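Local coordinates for glycerol Dehydrogenase (Unidentified, PDB 5XN8), which probably catalyses the NAD-dependent oxidation of glycerol to dihydroxyacetone, using a metal ion bound in the cleft of an iron-containing alcohol dehydrogenase fold, at residues E30-M41 against I57-N65. Numbering follows the deposited sequence. Where two conformers were deposited one is given.
Sequences ESFFVIADDFVM and ISLHAERFN
Ile57 sets its CG2 branch against the edge of the Phe32 ring, near the ring plane, with CG2 3.7 Å from Phe32 CD2. Strand 58-63 runs parallel to 31-36, completing a beta-alpha-beta unit of the nucleotide-binding, Rossmann-like domain. Ser58 takes Phe32 N on its carbonyl oxygen and gives its own N to Glu30 O. Leu59 reaches over the face shared by Phe32 and Val34: CD2 lies 3.7 Å from Phe32 CB and 3.5 Å from Val34 CG2, and Leu49 of helix 38-54 touches both Leu59 and Val34. On the other face His60 lies alongside Phe33, the two side chains pointing the same way; His60 CD2 is 3.9 Å from Phe33 CE1, while the His60 ring stacks on His83. The CB of Ala61 faces the thioether end of Met41, whose chain, bent at both chi2 and chi3 (74° and 86°), brings CE against the Glu62 carbonyl oxygen. Glu62 hydrogen-bonds through N to Val34 O (2.9 Å), and its OE1 accepts from His60 NE2, also at 2.9 Å, on the anti side, tilted out of the carboxylate plane. Arg63 NE makes a salt bridge to Asp38 OD2 (3.2 Å), its N-H poorly aimed and the hydrogen bond weak. Phe64 N bonds to Ala36 O. Asp37, a likely NAD(+) ligand, N-caps helix 38-54 through OD1 and Val40 N; cap and salt bridge together would steady this turn.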
loop_
_atom_site.group_PDB
_atom_site.type_symbol
_atom_site.label_atom_id
_atom_site.label_comp_id
_atom_site.label_asym_id
_atom_site.label_seq_id
_atom_site.Cartn_x
_atom_site.Cartn_y
_atom_site.Cartn_z
ATOM N N GLU A 30 1.334 -52.325 -26.986
ATOM C CA GLU A 30 1.107 -52.573 -28.418
ATOM C C GLU A 30 -0.370 -52.812 -28.756
ATOM O O GLU A 30 -0.738 -52.812 -29.942
ATOM C CB GLU A 30 1.969 -53.748 -28.900
ATOM C CG GLU A 30 3.454 -53.421 -28.891
ATOM C CD GLU A 30 4.349 -54.611 -28.604
ATOM O OE1 GLU A 30 4.004 -55.477 -27.762
ATOM O OE2 GLU A 30 5.439 -54.650 -29.209
ATOM N N SER A 31 -1.209 -53.017 -27.738
ATOM C CA SER A 31 -2.654 -53.153 -27.945
ATOM C C SER A 31 -3.456 -52.718 -26.723
ATOM O O SER A 31 -2.972 -52.799 -25.592
ATOM C CB SER A 31 -3.009 -54.596 -28.344
ATOM O OG SER A 31 -2.764 -55.500 -27.284
ATOM N N PHE A 32 -4.688 -52.280 -26.967
ATOM C CA PHE A 32 -5.549 -51.716 -25.930
ATOM C C PHE A 32 -6.979 -52.249 -25.953
ATOM O O PHE A 32 -7.583 -52.405 -27.010
ATOM C CB PHE A 32 -5.562 -50.186 -26.041
ATOM C CG PHE A 32 -4.396 -49.530 -25.362
ATOM C CD1 PHE A 32 -4.439 -49.252 -24.004
ATOM C CD2 PHE A 32 -3.239 -49.228 -26.071
ATOM C CE1 PHE A 32 -3.351 -48.661 -23.368
ATOM C CE2 PHE A 32 -2.153 -48.642 -25.443
ATOM C CZ PHE A 32 -2.206 -48.359 -24.088
ATOM N N PHE A 33 -7.500 -52.508 -24.760
ATOM C CA PHE A 33 -8.879 -52.896 -24.532
ATOM C C PHE A 33 -9.663 -51.629 -24.169
ATOM O O PHE A 33 -9.487 -51.078 -23.086
ATOM C CB PHE A 33 -8.908 -53.912 -23.392
ATOM C CG PHE A 33 -10.273 -54.416 -23.041
ATOM C CD1 PHE A 33 -10.871 -55.411 -23.798
ATOM C CD2 PHE A 33 -10.943 -53.932 -21.921
ATOM C CE1 PHE A 33 -12.124 -55.900 -23.464
ATOM C CE2 PHE A 33 -12.192 -54.417 -21.577
ATOM C CZ PHE A 33 -12.784 -55.403 -22.353
ATOM N N VAL A 34 -10.512 -51.168 -25.079
ATOM C CA VAL A 34 -11.209 -49.889 -24.949
ATOM C C VAL A 34 -12.644 -50.103 -24.457
ATOM O O VAL A 34 -13.366 -50.891 -25.046
ATOM C CB VAL A 34 -11.248 -49.150 -26.310
ATOM C CG1 VAL A 34 -11.695 -47.702 -26.139
ATOM C CG2 VAL A 34 -9.896 -49.222 -27.002
ATOM N N ILE A 35 -13.052 -49.408 -23.392
ATOM C CA ILE A 35 -14.442 -49.505 -22.884
ATOM C C ILE A 35 -15.171 -48.163 -22.804
ATOM O O ILE A 35 -14.572 -47.125 -22.488
ATOM C CB ILE A 35 -14.535 -50.230 -21.517
ATOM C CG1 ILE A 35 -13.916 -49.406 -20.379
ATOM C CG2 ILE A 35 -13.858 -51.592 -21.601
ATOM C CD1 ILE A 35 -14.120 -50.023 -19.011
ATOM N N ALA A 36 -16.475 -48.214 -23.075
ATOM C CA ALA A 36 -17.370 -47.062 -23.015
ATOM C C ALA A 36 -18.833 -47.523 -23.071
ATOM O O ALA A 36 -19.131 -48.596 -23.603
ATOM C CB ALA A 36 -17.079 -46.121 -24.172
ATOM N N ASP A 37 -19.740 -46.714 -22.520
ATOM C CA ASP A 37 -21.179 -46.940 -22.706
ATOM C C ASP A 37 -21.559 -46.601 -24.151
ATOM O O ASP A 37 -20.757 -46.010 -24.884
ATOM C CB ASP A 37 -22.041 -46.196 -21.661
ATOM C CG ASP A 37 -21.960 -44.666 -21.764
ATOM O OD1 ASP A 37 -21.723 -44.121 -22.859
ATOM O OD2 ASP A 37 -22.193 -43.990 -20.741
ATOM N N ASP A 38 -22.768 -46.981 -24.560
ATOM C CA ASP A 38 -23.170 -46.840 -25.967
ATOM C C ASP A 38 -23.225 -45.401 -26.430
ATOM O O ASP A 38 -22.832 -45.106 -27.556
ATOM C CB ASP A 38 -24.504 -47.524 -26.249
ATOM C CG ASP A 38 -24.433 -49.010 -26.044
ATOM O OD1 ASP A 38 -23.704 -49.714 -26.794
ATOM O OD2 ASP A 38 -25.116 -49.473 -25.121
ATOM N N PHE A 39 -23.717 -44.517 -25.560
ATOM C CA PHE A 39 -23.747 -43.079 -25.842
ATOM C C PHE A 39 -22.351 -42.532 -26.132
ATOM O O PHE A 39 -22.146 -41.851 -27.134
ATOM C CB PHE A 39 -24.362 -42.301 -24.676
ATOM C CG PHE A 39 -24.293 -40.814 -24.859
ATOM C CD1 PHE A 39 -25.097 -40.184 -25.792
ATOM C CD2 PHE A 39 -23.399 -40.053 -24.123
ATOM C CE1 PHE A 39 -25.027 -38.819 -25.975
ATOM C CE2 PHE A 39 -23.322 -38.689 -24.302
ATOM C CZ PHE A 39 -24.133 -38.072 -25.232
ATOM N N VAL A 40 -21.400 -42.843 -25.253
ATOM C CA VAL A 40 -20.020 -42.357 -25.379
ATOM C C VAL A 40 -19.267 -43.075 -26.510
ATOM O O VAL A 40 -18.440 -42.452 -27.188
ATOM C CB VAL A 40 -19.254 -42.468 -24.036
ATOM C CG1 VAL A 40 -17.781 -42.128 -24.201
ATOM C CG2 VAL A 40 -19.883 -41.553 -22.984
ATOM N N MET A 41 -19.550 -44.363 -26.715
ATOM C CA MET A 41 -18.924 -45.129 -27.794
ATOM C C MET A 41 -19.220 -44.548 -29.184
ATOM O O MET A 41 -18.347 -44.535 -30.046
ATOM C CB MET A 41 -19.337 -46.615 -27.736
ATOM C CG MET A 41 -18.451 -47.554 -28.564
ATOM S SD MET A 41 -16.795 -47.907 -27.870
ATOM C CE MET A 41 -17.166 -49.287 -26.780
ATOM N N ILE A 57 -1.717 -49.445 -33.442
ATOM C CA ILE A 57 -2.058 -50.059 -32.158
ATOM C C ILE A 57 -3.307 -50.906 -32.382
ATOM O O ILE A 57 -4.306 -50.412 -32.893
ATOM C CB ILE A 57 -2.313 -48.988 -31.062
ATOM C CG1 ILE A 57 -1.135 -48.008 -30.981
ATOM C CG2 ILE A 57 -2.550 -49.633 -29.697
ATOM C CD1 ILE A 57 -1.239 -46.992 -29.871
ATOM N N SER A 58 -3.229 -52.181 -32.009
ATOM C CA SER A 58 -4.347 -53.123 -32.150
ATOM C C SER A 58 -5.375 -52.864 -31.049
ATOM O O SER A 58 -5.000 -52.599 -29.912
ATOM C CB SER A 58 -3.836 -54.566 -32.074
ATOM O OG SER A 58 -4.901 -55.499 -32.129
ATOM N N LEU A 59 -6.664 -52.934 -31.387
ATOM C CA LEU A 59 -7.739 -52.598 -30.446
ATOM C C LEU A 59 -8.911 -53.559 -30.515
ATOM O O LEU A 59 -9.235 -54.089 -31.573
ATOM C CB LEU A 59 -8.292 -51.204 -30.742
ATOM C CG LEU A 59 -7.341 -50.013 -30.682
ATOM C CD1 LEU A 59 -7.691 -48.934 -31.700
ATOM C CD2 LEU A 59 -7.272 -49.453 -29.267
ATOM N N HIS A 60 -9.542 -53.759 -29.363
ATOM C CA HIS A 60 -10.879 -54.325 -29.289
ATOM C C HIS A 60 -11.739 -53.436 -28.379
ATOM O O HIS A 60 -11.425 -53.256 -27.200
ATOM C CB HIS A 60 -10.843 -55.779 -28.827
ATOM C CG HIS A 60 -12.182 -56.304 -28.421
ATOM N ND1 HIS A 60 -13.216 -56.473 -29.314
ATOM C CD2 HIS A 60 -12.672 -56.662 -27.215
ATOM C CE1 HIS A 60 -14.287 -56.909 -28.680
ATOM N NE2 HIS A 60 -13.984 -57.032 -27.401
ATOM N N ALA A 61 -12.799 -52.869 -28.958
ATOM C CA ALA A 61 -13.762 -52.050 -28.231
ATOM C C ALA A 61 -14.845 -52.941 -27.657
ATOM O O ALA A 61 -15.294 -53.879 -28.323
ATOM C CB ALA A 61 -14.381 -51.018 -29.158
ATOM N N GLU A 62 -15.266 -52.654 -26.427
ATOM C CA GLU A 62 -16.332 -53.423 -25.774
ATOM C C GLU A 62 -17.276 -52.509 -24.986
ATOM O O GLU A 62 -16.863 -51.475 -24.467
ATOM C CB GLU A 62 -15.715 -54.502 -24.869
ATOM C CG GLU A 62 -16.678 -55.574 -24.371
ATOM C CD GLU A 62 -17.295 -56.411 -25.483
ATOM O OE1 GLU A 62 -16.557 -57.163 -26.155
ATOM O OE2 GLU A 62 -18.525 -56.321 -25.671
ATOM N N ARG A 63 -18.538 -52.912 -24.914
ATOM C CA ARG A 63 -19.596 -52.118 -24.299
ATOM C C ARG A 63 -19.548 -52.222 -22.775
ATOM O O ARG A 63 -19.328 -53.299 -22.225
ATOM C CB ARG A 63 -20.967 -52.601 -24.811
ATOM C CG ARG A 63 -22.131 -51.729 -24.397
ATOM C CD ARG A 63 -23.461 -52.242 -24.949
ATOM N NE ARG A 63 -24.482 -52.315 -23.913
ATOM C CZ ARG A 63 -24.589 -53.293 -23.013
ATOM N NH1 ARG A 63 -23.739 -54.321 -22.991
ATOM N NH2 ARG A 63 -25.575 -53.246 -22.116
ATOM N N PHE A 64 -19.773 -51.089 -22.110
ATOM C CA PHE A 64 -19.812 -50.990 -20.644
ATOM C C PHE A 64 -21.277 -50.832 -20.209
ATOM O O PHE A 64 -22.003 -50.009 -20.771
ATOM C CB PHE A 64 -18.936 -49.803 -20.197
ATOM C CG PHE A 64 -19.107 -49.413 -18.758
ATOM C CD1 PHE A 64 -18.800 -50.300 -17.738
ATOM C CD2 PHE A 64 -19.564 -48.141 -18.419
ATOM C CE1 PHE A 64 -18.957 -49.936 -16.411
ATOM C CE2 PHE A 64 -19.719 -47.769 -17.091
ATOM C CZ PHE A 64 -19.418 -48.668 -16.086
ATOM N N ASN A 65 -21.706 -51.623 -19.222
ATOM C CA ASN A 65 -23.131 -51.680 -18.813
ATOM C C ASN A 65 -23.621 -50.506 -17.965
ATOM O O ASN A 65 -24.824 -50.393 -17.716
ATOM C CB ASN A 65 -23.441 -52.994 -18.077
ATOM C CG ASN A 65 -23.476 -54.189 -19.005
ATOM O OD1 ASN A 65 -24.040 -54.117 -20.093
ATOM N ND2 ASN A 65 -22.902 -55.301 -18.568
#